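Local coordinates for protein peptide chain release factor RF2 (Thermus thermophilus, PDB 2IHR) that recognises the stop codons UGA and UAA on the ribosome and directs release of the finished polypeptide through its GGQ peptide hydrolysis motif, at residues V251-C262 with L274-L283; T127-L137 with E161-I169. All blocks are in the same frame, centred on the assembly; numbering follows the deposited sequence.

Contact 1 (V251-C262 with L274-L283); sequences VVHLPTGITVTC and LALKILKARL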
ATOM      1  N   VAL A 251     -13.415  12.502  16.082  1.00 86.28           N
ATOM      2  CA  VAL A 251     -14.433  11.493  16.301  1.00 79.56           C
ATOM      3  C   VAL A 251     -13.879  10.362  17.149  1.00 80.14           C
ATOM      4  O   VAL A 251     -12.804   9.846  16.891  1.00 83.13           O
ATOM      5  CB  VAL A 251     -14.911  10.872  15.025  1.00 68.95           C
ATOM      6  CG1 VAL A 251     -15.994   9.851  15.368  1.00 65.57           C
ATOM      7  CG2 VAL A 251     -15.430  11.932  14.095  1.00 63.88           C
ATOM      8  N   VAL A 252     -14.631   9.965  18.158  1.00 85.37           N
ATOM      9  CA  VAL A 252     -14.197   8.898  19.038  1.00 87.20           C
ATOM     10  C   VAL A 252     -15.185   7.773  18.867  1.00 89.04           C
ATOM     11  O   VAL A 252     -16.361   8.022  18.629  1.00 91.39           O
ATOM     12  CB  VAL A 252     -14.224   9.329  20.510  1.00 77.49           C
ATOM     13  CG1 VAL A 252     -13.593   8.262  21.342  1.00 77.95           C
ATOM     14  CG2 VAL A 252     -13.521  10.682  20.699  1.00 73.24           C
ATOM     15  N   HIS A 253     -14.721   6.534  18.971  1.00 86.17           N
ATOM     16  CA  HIS A 253     -15.624   5.409  18.821  1.00 87.09           C
ATOM     17  C   HIS A 253     -15.637   4.625  20.103  1.00 93.86           C
ATOM     18  O   HIS A 253     -14.962   3.608  20.254  1.00 94.34           O
ATOM     19  CB  HIS A 253     -15.226   4.514  17.663  1.00 76.11           C
ATOM     20  CG  HIS A 253     -16.130   3.342  17.500  1.00 77.68           C
ATOM     21  ND1 HIS A 253     -15.779   2.070  17.904  1.00 75.81           N
ATOM     22  CD2 HIS A 253     -17.405   3.260  17.043  1.00 76.68           C
ATOM     23  CE1 HIS A 253     -16.799   1.255  17.701  1.00 76.49           C
ATOM     24  NE2 HIS A 253     -17.798   1.952  17.182  1.00 76.99           N
ATOM     25  N   LEU A 254     -16.438   5.151  21.016  1.00110.75           N
ATOM     26  CA  LEU A 254     -16.660   4.655  22.363  1.00111.85           C
ATOM     27  C   LEU A 254     -16.502   3.153  22.593  1.00105.33           C
ATOM     28  O   LEU A 254     -15.784   2.726  23.500  1.00102.46           O
ATOM     29  CB  LEU A 254     -18.041   5.151  22.800  1.00 99.30           C
ATOM     30  CG  LEU A 254     -18.197   6.665  22.542  1.00104.89           C
ATOM     31  CD1 LEU A 254     -19.657   7.087  22.633  1.00113.85           C
ATOM     32  CD2 LEU A 254     -17.334   7.442  23.526  1.00107.05           C
ATOM     33  N   PRO A 255     -17.164   2.331  21.778  1.00 92.75           N
ATOM     34  CA  PRO A 255     -17.031   0.880  21.971  1.00 90.65           C
ATOM     35  C   PRO A 255     -15.576   0.405  21.950  1.00 91.27           C
ATOM     36  O   PRO A 255     -15.210  -0.547  22.643  1.00 92.39           O
ATOM     37  CB  PRO A 255     -17.834   0.287  20.802  1.00 75.00           C
ATOM     38  CG  PRO A 255     -18.853   1.342  20.491  1.00 75.71           C
ATOM     39  CD  PRO A 255     -18.088   2.655  20.678  1.00 74.53           C
ATOM     40  N   THR A 256     -14.749   1.082  21.154  1.00 97.09           N
ATOM     41  CA  THR A 256     -13.342   0.713  20.987  1.00 90.12           C
ATOM     42  C   THR A 256     -12.317   1.688  21.529  1.00 90.41           C
ATOM     43  O   THR A 256     -11.252   1.282  21.957  1.00 91.25           O
ATOM     44  CB  THR A 256     -12.993   0.583  19.536  1.00 76.62           C
ATOM     45  OG1 THR A 256     -13.023   1.896  18.962  1.00 72.78           O
ATOM     46  CG2 THR A 256     -13.991  -0.331  18.802  1.00 70.92           C
ATOM     47  N   GLY A 257     -12.616   2.978  21.482  1.00 84.33           N
ATOM     48  CA  GLY A 257     -11.649   3.950  21.953  1.00 80.32           C
ATOM     49  C   GLY A 257     -10.892   4.452  20.741  1.00 80.68           C
ATOM     50  O   GLY A 257     -10.073   5.371  20.835  1.00 74.72           O
ATOM     51  N   ILE A 258     -11.161   3.822  19.596  1.00 76.43           N
ATOM     52  CA  ILE A 258     -10.538   4.233  18.352  1.00 73.78           C
ATOM     53  C   ILE A 258     -10.922   5.699  18.155  1.00 74.60           C
ATOM     54  O   ILE A 258     -12.065   6.077  18.373  1.00 70.48           O
ATOM     55  CB  ILE A 258     -11.051   3.378  17.155  1.00 71.35           C
ATOM     56  CG1 ILE A 258     -10.550   1.948  17.317  1.00 69.51           C
ATOM     57  CG2 ILE A 258     -10.575   3.958  15.803  1.00 66.58           C
ATOM     58  CD1 ILE A 258     -10.826   1.057  16.131  1.00 70.45           C
ATOM     59  N   THR A 259      -9.966   6.538  17.783  1.00 91.17           N
ATOM     60  CA  THR A 259     -10.300   7.929  17.564  1.00 92.54           C
ATOM     61  C   THR A 259      -9.610   8.449  16.310  1.00 93.37           C
ATOM     62  O   THR A 259      -8.505   8.030  15.981  1.00 95.14           O
ATOM     63  CB  THR A 259      -9.951   8.793  18.798  1.00 77.00           C
ATOM     64  OG1 THR A 259      -8.860   9.671  18.503  1.00 84.91           O
ATOM     65  CG2 THR A 259      -9.587   7.910  19.976  1.00 84.01           C
ATOM     66  N   VAL A 260     -10.292   9.350  15.608  1.00 75.80           N
ATOM     67  CA  VAL A 260      -9.803   9.945  14.371  1.00 70.16           C
ATOM     68  C   VAL A 260     -10.029  11.456  14.379  1.00 76.87           C
ATOM     69  O   VAL A 260     -11.156  11.910  14.548  1.00 84.86           O
ATOM     70  CB  VAL A 260     -10.566   9.390  13.138  1.00 64.87           C
ATOM     71  CG1 VAL A 260     -10.045  10.033  11.857  1.00 54.32           C
ATOM     72  CG2 VAL A 260     -10.482   7.875  13.080  1.00 62.93           C
ATOM     73  N   THR A 261      -8.956  12.222  14.181  1.00 77.20           N
ATOM     74  CA  THR A 261      -9.013  13.676  14.130  1.00 70.83           C
ATOM     75  C   THR A 261      -8.791  14.112  12.672  1.00 72.23           C
ATOM     76  O   THR A 261      -8.119  13.424  11.918  1.00 77.91           O
ATOM     77  CB  THR A 261      -7.981  14.229  15.048  1.00 74.02           C
ATOM     78  OG1 THR A 261      -8.112  13.559  16.311  1.00 69.65           O
ATOM     79  CG2 THR A 261      -8.179  15.724  15.214  1.00 68.64           C
ATOM     80  N   CYS A 262      -9.351  15.242  12.267  1.00 87.77           N
ATOM     81  CA  CYS A 262      -9.232  15.633  10.874  1.00 86.39           C
ATOM     82  C   CYS A 262      -9.415  17.091  10.565  1.00 92.39           C
ATOM     83  O   CYS A 262     -10.535  17.580  10.550  1.00 98.21           O
ATOM     84  CB  CYS A 262     -10.244  14.861  10.043  1.00 78.51           C
ATOM     85  SG  CYS A 262     -10.329  15.360   8.278  1.00 74.91           S
ATOM     86  N   LEU A 274     -14.754  12.793   6.353  1.00 90.28           N
ATOM     87  CA  LEU A 274     -13.477  12.106   6.189  1.00 83.84           C
ATOM     88  C   LEU A 274     -13.144  11.314   7.453  1.00 82.63           C
ATOM     89  O   LEU A 274     -12.887  10.111   7.382  1.00 83.30           O
ATOM     90  CB  LEU A 274     -12.374  13.132   5.897  1.00 82.11           C
ATOM     91  CG  LEU A 274     -11.001  12.661   5.411  1.00 80.93           C
ATOM     92  CD1 LEU A 274     -11.082  12.095   3.994  1.00 75.32           C
ATOM     93  CD2 LEU A 274     -10.058  13.829   5.446  1.00 79.65           C
ATOM     94  N   ALA A 275     -13.163  11.999   8.598  1.00 69.10           N
ATOM     95  CA  ALA A 275     -12.853  11.396   9.906  1.00 66.22           C
ATOM     96  C   ALA A 275     -13.570  10.095  10.096  1.00 68.67           C
ATOM     97  O   ALA A 275     -13.039   9.154  10.717  1.00 70.96           O
ATOM     98  CB  ALA A 275     -13.247  12.336  11.045  1.00 46.18           C
ATOM     99  N   LEU A 276     -14.790  10.061   9.562  1.00 70.12           N
ATOM    100  CA  LEU A 276     -15.667   8.897   9.658  1.00 73.11           C
ATOM    101  C   LEU A 276     -15.362   7.848   8.607  1.00 71.86           C
ATOM    102  O   LEU A 276     -15.584   6.653   8.828  1.00 70.18           O
ATOM    103  CB  LEU A 276     -17.133   9.345   9.527  1.00 88.52           C
ATOM    104  CG  LEU A 276     -17.817  10.153  10.642  1.00 87.47           C
ATOM    105  CD1 LEU A 276     -19.130  10.660  10.095  1.00 85.73           C
ATOM    106  CD2 LEU A 276     -18.058   9.294  11.899  1.00 84.84           C
ATOM    107  N   LYS A 277     -14.868   8.311   7.457  1.00 76.67           N
ATOM    108  CA  LYS A 277     -14.513   7.439   6.347  1.00 76.11           C
ATOM    109  C   LYS A 277     -13.256   6.668   6.768  1.00 71.45           C
ATOM    110  O   LYS A 277     -13.150   5.459   6.524  1.00 66.62           O
ATOM    111  CB  LYS A 277     -14.275   8.266   5.078  1.00 82.23           C
ATOM    112  CG  LYS A 277     -15.003   7.679   3.871  1.00 90.72           C
ATOM    113  CD  LYS A 277     -14.710   8.432   2.586  1.00 96.58           C
ATOM    114  CE  LYS A 277     -15.269   9.827   2.642  1.00104.49           C
ATOM    115  NZ  LYS A 277     -15.525  10.331   1.273  1.00109.61           N
ATOM    116  N   ILE A 278     -12.317   7.372   7.409  1.00 63.72           N
ATOM    117  CA  ILE A 278     -11.105   6.735   7.930  1.00 67.94           C
ATOM    118  C   ILE A 278     -11.507   5.794   9.067  1.00 70.97           C
ATOM    119  O   ILE A 278     -11.234   4.595   9.006  1.00 73.71           O
ATOM    120  CB  ILE A 278     -10.033   7.749   8.507  1.00 67.91           C
ATOM    121  CG1 ILE A 278      -9.120   8.302   7.397  1.00 62.96           C
ATOM    122  CG2 ILE A 278      -9.081   7.002   9.453  1.00 64.33           C
ATOM    123  CD1 ILE A 278      -9.715   9.308   6.493  1.00 64.12           C
ATOM    124  N   LEU A 279     -12.166   6.338  10.086  1.00 81.63           N
ATOM    125  CA  LEU A 279     -12.599   5.549  11.238  1.00 81.49           C
ATOM    126  C   LEU A 279     -13.246   4.231  10.849  1.00 79.11           C
ATOM    127  O   LEU A 279     -12.940   3.160  11.405  1.00 77.03           O
ATOM    128  CB  LEU A 279     -13.588   6.341  12.093  1.00 85.03           C
ATOM    129  CG  LEU A 279     -13.858   5.803  13.512  1.00 92.25           C
ATOM    130  CD1 LEU A 279     -15.337   5.472  13.666  1.00100.06           C
ATOM    131  CD2 LEU A 279     -12.987   4.575  13.816  1.00 92.67           C
ATOM    132  N   LYS A 280     -14.148   4.307   9.892  1.00 72.98           N
ATOM    133  CA  LYS A 280     -14.832   3.109   9.472  1.00 81.17           C
ATOM    134  C   LYS A 280     -13.808   2.058   9.044  1.00 82.69           C
ATOM    135  O   LYS A 280     -13.833   0.900   9.504  1.00 82.45           O
ATOM    136  CB  LYS A 280     -15.821   3.438   8.336  1.00 93.75           C
ATOM    137  CG  LYS A 280     -17.266   3.800   8.795  1.00 88.13           C
ATOM    138  CD  LYS A 280     -18.047   4.507   7.684  1.00 91.34           C
ATOM    139  CE  LYS A 280     -19.539   4.317   7.784  1.00 92.20           C
ATOM    140  NZ  LYS A 280     -20.059   3.415   6.709  1.00 88.79           N
ATOM    141  N   ALA A 281     -12.890   2.488   8.183  1.00108.54           N
ATOM    142  CA  ALA A 281     -11.832   1.634   7.643  1.00 99.64           C
ATOM    143  C   ALA A 281     -10.878   1.037   8.681  1.00 94.88           C
ATOM    144  O   ALA A 281     -10.275  -0.009   8.450  1.00102.89           O
ATOM    145  CB  ALA A 281     -11.057   2.407   6.654  1.00 42.28           C
ATOM    146  N   ARG A 282     -10.719   1.716   9.809  1.00 67.63           N
ATOM    147  CA  ARG A 282      -9.856   1.219  10.867  1.00 67.24           C
ATOM    148  C   ARG A 282     -10.554   0.112  11.658  1.00 73.93           C
ATOM    149  O   ARG A 282      -9.919  -0.803  12.173  1.00 72.49           O
ATOM    150  CB  ARG A 282      -9.471   2.365  11.785  1.00 65.45           C
ATOM    151  CG  ARG A 282      -8.538   3.369  11.136  1.00 64.52           C
ATOM    152  CD  ARG A 282      -8.011   4.338  12.154  1.00 58.05           C
ATOM    153  NE  ARG A 282      -7.484   3.550  13.243  1.00 58.36           N
ATOM    154  CZ  ARG A 282      -7.158   4.031  14.434  1.00 61.13           C
ATOM    155  NH1 ARG A 282      -7.290   5.324  14.737  1.00 59.90           N
ATOM    156  NH2 ARG A 282      -6.683   3.181  15.327  1.00 52.41           N
ATOM    157  N   LEU A 283     -11.875   0.219  11.750  1.00 86.42           N
ATOM    158  CA  LEU A 283     -12.680  -0.769  12.444  1.00 83.72           C
ATOM    159  C   LEU A 283     -12.690  -1.997  11.552  1.00 84.66           C
ATOM    160  O   LEU A 283     -12.560  -3.125  12.019  1.00 87.49           O
ATOM    161  CB  LEU A 283     -14.093  -0.228  12.626  1.00 78.68           C
ATOM    162  CG  LEU A 283     -14.211   0.946  13.605  1.00 81.37           C
ATOM    163  CD1 LEU A 283     -15.548   1.672  13.451  1.00 72.74           C
ATOM    164  CD2 LEU A 283     -14.025   0.389  15.017  1.00 79.14           C
TER
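V260 sets one methyl over each of two successive turns of the helix. Its CG1 meets the turn at A275, 3.3 Å from A275 O, while CG2 rests 3.6 Å from L279 CB and also reaches I278. Both branches are steered by the valine torsion: CG1 lies anti to the backbone N (chi1 180°), which leaves CG2 beside that N and aimed at the following turn. A275, with nothing beyond CB, lets the sheet come close; V251 CG2 is 3.8 Å from A275 CB, and C262 CB approaches the same methyl. L276 leaves the helix on the far side, yet its CD2 curls back to V251 CG1.

Toward the hairpin's turn flat groups enter the contact, each met by a methyl over its face. L283 CD1 stands almost exactly over the centre of the H253 ring, 4.3 Å from the centroid and 4° off the ring normal, a CH-pi contact; P255 CD covers the opposite face. The other branch, CD2, packs against I258 CD1 at 3.5 Å. I258 CG2 in turn sits over one face of the R282 guanidinium, 3.7 Å from R282 CZ, and the arginine runs past the isoleucine in the opposite direction.

Behind these residues the turn is tied by T256. Its OG1 accepts from I258 N at 2.8 Å, forming an ST turn, and donates to H253 O, which also takes the backbone N-H groups of T256 and G257. Cross-strand backbone bonds pair V251 with V260 and H253 with I258. Strand 258-262 runs roughly antiparallel to the helix, at 149°. The whole is a beta-hairpin packed on the helix that follows it, within the RF-1 domain of a bacterial release factor.

Contact 2 (T127-L137 with E161-I169); sequences TEACDWAEMLL and EAGIDYAQI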
ATOM      1  N   THR A 127      13.934  14.012  20.044  1.00 73.29           N
ATOM      2  CA  THR A 127      13.669  14.966  18.981  1.00 79.09           C
ATOM      3  C   THR A 127      14.073  14.376  17.639  1.00 83.24           C
ATOM      4  O   THR A 127      13.421  14.651  16.613  1.00 81.26           O
ATOM      5  CB  THR A 127      14.436  16.263  19.177  1.00 85.55           C
ATOM      6  OG1 THR A 127      14.398  16.620  20.558  1.00 90.50           O
ATOM      7  CG2 THR A 127      13.800  17.386  18.332  1.00 80.50           C
ATOM      8  N   GLU A 128      15.152  13.578  17.653  1.00 75.06           N
ATOM      9  CA  GLU A 128      15.640  12.934  16.439  1.00 72.35           C
ATOM     10  C   GLU A 128      14.514  12.123  15.806  1.00 73.84           C
ATOM     11  O   GLU A 128      14.338  12.145  14.576  1.00 72.46           O
ATOM     12  CB  GLU A 128      16.814  12.005  16.744  1.00 76.57           C
ATOM     13  CG  GLU A 128      18.179  12.468  16.246  1.00 76.10           C
ATOM     14  CD  GLU A 128      18.361  12.450  14.707  1.00 85.20           C
ATOM     15  OE1 GLU A 128      18.063  13.489  14.055  1.00 85.97           O
ATOM     16  OE2 GLU A 128      18.808  11.408  14.155  1.00 80.53           O
ATOM     17  N   ALA A 129      13.739  11.417  16.630  1.00 64.00           N
ATOM     18  CA  ALA A 129      12.643  10.631  16.071  1.00 64.33           C
ATOM     19  C   ALA A 129      11.484  11.439  15.428  1.00 58.94           C
ATOM     20  O   ALA A 129      10.774  10.946  14.544  1.00 55.72           O
ATOM     21  CB  ALA A 129      12.094   9.659  17.135  1.00 46.60           C
ATOM     22  N   CYS A 130      11.282  12.670  15.860  1.00 52.14           N
ATOM     23  CA  CYS A 130      10.194  13.464  15.305  1.00 61.89           C
ATOM     24  C   CYS A 130      10.612  13.975  13.933  1.00 59.02           C
ATOM     25  O   CYS A 130       9.802  14.042  13.003  1.00 57.77           O
ATOM     26  CB  CYS A 130       9.836  14.659  16.230  1.00 75.19           C
ATOM     27  SG  CYS A 130       9.328  14.234  17.935  1.00 86.29           S
ATOM     28  N   ASP A 131      11.882  14.335  13.825  1.00 65.63           N
ATOM     29  CA  ASP A 131      12.434  14.820  12.574  1.00 67.37           C
ATOM     30  C   ASP A 131      12.357  13.663  11.562  1.00 66.56           C
ATOM     31  O   ASP A 131      11.904  13.841  10.420  1.00 65.12           O
ATOM     32  CB  ASP A 131      13.881  15.285  12.823  1.00 76.83           C
ATOM     33  CG  ASP A 131      14.496  16.017  11.627  1.00 78.70           C
ATOM     34  OD1 ASP A 131      13.776  16.777  10.934  1.00 79.87           O
ATOM     35  OD2 ASP A 131      15.722  15.837  11.400  1.00 72.01           O
ATOM     36  N   TRP A 132      12.774  12.476  12.005  1.00 58.60           N
ATOM     37  CA  TRP A 132      12.752  11.268  11.177  1.00 53.60           C
ATOM     38  C   TRP A 132      11.338  10.955  10.666  1.00 53.89           C
ATOM     39  O   TRP A 132      11.143  10.559   9.520  1.00 56.12           O
ATOM     40  CB  TRP A 132      13.301  10.102  12.004  1.00 52.66           C
ATOM     41  CG  TRP A 132      13.381   8.732  11.324  1.00 55.98           C
ATOM     42  CD1 TRP A 132      13.168   7.521  11.927  1.00 52.50           C
ATOM     43  CD2 TRP A 132      13.710   8.441   9.944  1.00 45.93           C
ATOM     44  NE1 TRP A 132      13.335   6.507  11.014  1.00 56.92           N
ATOM     45  CE2 TRP A 132      13.666   7.041   9.793  1.00 50.49           C
ATOM     46  CE3 TRP A 132      14.042   9.229   8.824  1.00 54.65           C
ATOM     47  CZ2 TRP A 132      13.929   6.412   8.582  1.00 46.92           C
ATOM     48  CZ3 TRP A 132      14.313   8.592   7.605  1.00 48.34           C
ATOM     49  CH2 TRP A 132      14.249   7.207   7.503  1.00 49.01           C
ATOM     50  N   ALA A 133      10.347  11.101  11.529  1.00 53.86           N
ATOM     51  CA  ALA A 133       8.974  10.852  11.149  1.00 55.37           C
ATOM     52  C   ALA A 133       8.541  11.857  10.009  1.00 57.96           C
ATOM     53  O   ALA A 133       7.867  11.497   9.011  1.00 50.57           O
ATOM     54  CB  ALA A 133       8.099  10.994  12.399  1.00 45.12           C
ATOM     55  N   GLU A 134       8.940  13.113  10.153  1.00 62.05           N
ATOM     56  CA  GLU A 134       8.614  14.099   9.149  1.00 66.41           C
ATOM     57  C   GLU A 134       9.329  13.721   7.833  1.00 68.05           C
ATOM     58  O   GLU A 134       8.820  13.959   6.727  1.00 68.20           O
ATOM     59  CB  GLU A 134       9.059  15.463   9.640  1.00 68.67           C
ATOM     60  CG  GLU A 134       8.615  16.609   8.757  1.00 85.21           C
ATOM     61  CD  GLU A 134       9.024  17.923   9.347  1.00 89.60           C
ATOM     62  OE1 GLU A 134       9.011  18.005  10.587  1.00 96.77           O
ATOM     63  OE2 GLU A 134       9.350  18.863   8.591  1.00 89.86           O
ATOM     64  N   MET A 135      10.504  13.106   7.973  1.00 53.62           N
ATOM     65  CA  MET A 135      11.283  12.696   6.834  1.00 48.80           C
ATOM     66  C   MET A 135      10.602  11.619   6.037  1.00 50.69           C
ATOM     67  O   MET A 135      10.549  11.667   4.788  1.00 53.57           O
ATOM     68  CB  MET A 135      12.669  12.231   7.279  1.00 54.03           C
ATOM     69  CG  MET A 135      13.572  13.386   7.837  1.00 57.43           C
ATOM     70  SD  MET A 135      15.295  12.829   7.856  1.00 58.70           S
ATOM     71  CE  MET A 135      15.635  12.886   9.595  1.00 63.93           C
ATOM     72  N   LEU A 136      10.087  10.634   6.754  1.00 55.96           N
ATOM     73  CA  LEU A 136       9.372   9.551   6.121  1.00 53.22           C
ATOM     74  C   LEU A 136       8.114  10.149   5.444  1.00 53.47           C
ATOM     75  O   LEU A 136       7.767   9.733   4.333  1.00 56.06           O
ATOM     76  CB  LEU A 136       8.999   8.507   7.191  1.00 42.72           C
ATOM     77  CG  LEU A 136      10.123   7.628   7.791  1.00 46.51           C
ATOM     78  CD1 LEU A 136       9.687   7.051   9.157  1.00 46.67           C
ATOM     79  CD2 LEU A 136      10.468   6.487   6.817  1.00 39.29           C
ATOM     80  N   LEU A 137       7.448  11.111   6.115  1.00 47.59           N
ATOM     81  CA  LEU A 137       6.236  11.778   5.596  1.00 49.24           C
ATOM     82  C   LEU A 137       6.537  12.452   4.257  1.00 55.14           C
ATOM     83  O   LEU A 137       5.761  12.378   3.323  1.00 50.41           O
ATOM     84  CB  LEU A 137       5.739  12.879   6.557  1.00 51.75           C
ATOM     85  CG  LEU A 137       4.228  13.303   6.631  1.00 57.43           C
ATOM     86  CD1 LEU A 137       4.130  14.799   6.866  1.00 42.64           C
ATOM     87  CD2 LEU A 137       3.460  12.921   5.409  1.00 40.43           C
ATOM     88  N   GLU A 161       9.651  19.886  20.346  1.00 90.10           N
ATOM     89  CA  GLU A 161      10.765  20.705  19.866  1.00 88.60           C
ATOM     90  C   GLU A 161      10.925  20.754  18.326  1.00 83.83           C
ATOM     91  O   GLU A 161      11.292  21.791  17.760  1.00 74.78           O
ATOM     92  CB  GLU A 161      12.065  20.219  20.507  1.00111.51           C
ATOM     93  CG  GLU A 161      12.144  20.456  22.005  1.00125.18           C
ATOM     94  CD  GLU A 161      13.368  19.810  22.620  1.00136.20           C
ATOM     95  OE1 GLU A 161      14.490  20.042  22.109  1.00140.62           O
ATOM     96  OE2 GLU A 161      13.207  19.070  23.617  1.00143.53           O
ATOM     97  N   ALA A 162      10.653  19.640  17.647  1.00 88.70           N
ATOM     98  CA  ALA A 162      10.791  19.605  16.193  1.00 80.73           C
ATOM     99  C   ALA A 162      10.049  18.456  15.550  1.00 76.85           C
ATOM    100  O   ALA A 162       9.549  17.546  16.223  1.00 78.14           O
ATOM    101  CB  ALA A 162      12.284  19.526  15.796  1.00 65.39           C
ATOM    102  N   GLY A 163       9.995  18.521  14.228  1.00 67.23           N
ATOM    103  CA  GLY A 163       9.367  17.474  13.463  1.00 67.52           C
ATOM    104  C   GLY A 163       7.961  17.219  13.903  1.00 66.72           C
ATOM    105  O   GLY A 163       7.349  18.048  14.575  1.00 71.19           O
ATOM    106  N   ILE A 164       7.454  16.055  13.554  1.00 69.34           N
ATOM    107  CA  ILE A 164       6.096  15.731  13.894  1.00 61.03           C
ATOM    108  C   ILE A 164       5.935  14.661  14.961  1.00 60.12           C
ATOM    109  O   ILE A 164       6.820  13.829  15.150  1.00 59.40           O
ATOM    110  CB  ILE A 164       5.350  15.309  12.628  1.00 51.98           C
ATOM    111  CG1 ILE A 164       6.009  14.051  12.016  1.00 46.39           C
ATOM    112  CG2 ILE A 164       5.289  16.516  11.692  1.00 46.24           C
ATOM    113  CD1 ILE A 164       5.211  13.388  10.934  1.00 49.20           C
ATOM    114  N   ASP A 165       4.798  14.698  15.654  1.00 54.10           N
ATOM    115  CA  ASP A 165       4.510  13.734  16.699  1.00 61.95           C
ATOM    116  C   ASP A 165       3.515  12.723  16.207  1.00 59.29           C
ATOM    117  O   ASP A 165       3.295  11.670  16.833  1.00 68.76           O
ATOM    118  CB  ASP A 165       3.963  14.410  17.936  1.00 78.93           C
ATOM    119  CG  ASP A 165       4.992  14.521  19.033  1.00 88.70           C
ATOM    120  OD1 ASP A 165       5.637  13.498  19.382  1.00 93.52           O
ATOM    121  OD2 ASP A 165       5.144  15.643  19.550  1.00 98.68           O
ATOM    122  N   TYR A 166       2.926  13.043  15.065  1.00 53.14           N
ATOM    123  CA  TYR A 166       1.956  12.169  14.444  1.00 51.03           C
ATOM    124  C   TYR A 166       1.556  12.759  13.087  1.00 54.20           C
ATOM    125  O   TYR A 166       1.582  13.983  12.876  1.00 53.22           O
ATOM    126  CB  TYR A 166       0.757  12.035  15.379  1.00 50.89           C
ATOM    127  CG  TYR A 166      -0.437  11.283  14.833  1.00 51.25           C
ATOM    128  CD1 TYR A 166      -1.262  11.863  13.854  1.00 46.05           C
ATOM    129  CD2 TYR A 166      -0.717   9.967  15.248  1.00 50.20           C
ATOM    130  CE1 TYR A 166      -2.321  11.161  13.291  1.00 48.29           C
ATOM    131  CE2 TYR A 166      -1.787   9.241  14.686  1.00 47.94           C
ATOM    132  CZ  TYR A 166      -2.577   9.855  13.699  1.00 55.86           C
ATOM    133  OH  TYR A 166      -3.606   9.174  13.077  1.00 63.56           O
ATOM    134  N   ALA A 167       1.220  11.886  12.151  1.00 50.03           N
ATOM    135  CA  ALA A 167       0.797  12.327  10.830  1.00 52.57           C
ATOM    136  C   ALA A 167       0.030  11.184  10.246  1.00 55.26           C
ATOM    137  O   ALA A 167       0.351  10.037  10.512  1.00 52.86           O
ATOM    138  CB  ALA A 167       1.998  12.666   9.953  1.00 65.46           C
ATOM    139  N   GLN A 168      -1.016  11.506   9.485  1.00 64.45           N
ATOM    140  CA  GLN A 168      -1.855  10.505   8.825  1.00 62.82           C
ATOM    141  C   GLN A 168      -2.416  11.029   7.505  1.00 61.81           C
ATOM    142  O   GLN A 168      -3.162  11.998   7.472  1.00 57.17           O
ATOM    143  CB  GLN A 168      -3.006  10.083   9.724  1.00 59.53           C
ATOM    144  CG  GLN A 168      -3.964   9.177   8.999  1.00 73.41           C
ATOM    145  CD  GLN A 168      -5.083   8.755   9.874  1.00 78.58           C
ATOM    146  OE1 GLN A 168      -5.974   9.554  10.203  1.00 77.95           O
ATOM    147  NE2 GLN A 168      -5.046   7.495  10.295  1.00 81.60           N
ATOM    148  N   ILE A 169      -2.058  10.352   6.420  1.00 67.07           N
ATOM    149  CA  ILE A 169      -2.485  10.762   5.099  1.00 61.05           C
ATOM    150  C   ILE A 169      -3.325   9.754   4.328  1.00 64.00           C
ATOM    151  O   ILE A 169      -3.404   8.566   4.668  1.00 61.49           O
ATOM    152  CB  ILE A 169      -1.287  11.145   4.247  1.00 52.17           C
ATOM    153  CG1 ILE A 169      -0.450   9.900   3.906  1.00 49.85           C
ATOM    154  CG2 ILE A 169      -0.459  12.166   5.001  1.00 51.06           C
ATOM    155  CD1 ILE A 169       0.675  10.135   2.820  1.00 46.78           C
TER
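C130 O is gripped by two backbone N-H groups arriving from opposite faces of its carbonyl plane. One is the ordinary helical bond from E134 N; the other comes from I164 N across the contact, at 3.1 Å with 149° at the hydrogen. The I164 donor stands well above the plane, 55° out of it, on the face opposite E134 N. G163 CA adds a CA-H...O contact to the same oxygen. G163, at positive phi, passes close against the helix backbone, its CA 4.2 Å from D131 CA, and lies beside C130 O and D131 N.

I164 then turns its side chain back under the helix. CG1 lies between the backbone N and the carbonyl carbon (chi1 61°), which brings it 3.7 Å from A133 CB. Further along, L137 takes over: its CG meets A167 CB at 4.1 Å, and its CD2 crosses to I169 CG2 at 4.0 Å. At the other end T127 CG2 packs on A162 CB at 3.6 Å. The extended E134 side chain brings its carboxylate alongside G163, while OE2 makes a salt bridge to R138 on the same helix.

Strand 164-172 is bulged where D165 and Y166 both face T157, and A133 also packs on I120 of the neighbouring strand 115-122. Helix 127-145 thus lies against one face of the mixed sheet. The chemistry implies a join that is mainly apolar along the strand, fixed at its loop end by one backbone hydrogen bond from I164 to a helix carbonyl still engaged in its own helix.

From the N terminus, contact 2 comes first: helix 127-145 leads into strand 150-158, and the chain returns along strand 164-172, closing a loop of 23 residues between the segments. Contact 1 opens only later, its hairpin folding onto helix 268-294 after 11 intervening residues, so the two loops follow in series and neither nest nor cross. Contact 2 ties a helix to the mixed sheet in the PCRF domain; contact 1 joins the three-stranded antiparallel sheet to its helix in the RF-1 domain. Their centres are about 22 Å apart, but they touch where I278 CG2 packs 4.1 Å from Q168 OE1. Strand 150-158 bridges them too, with V154 touching both I278 and Q168.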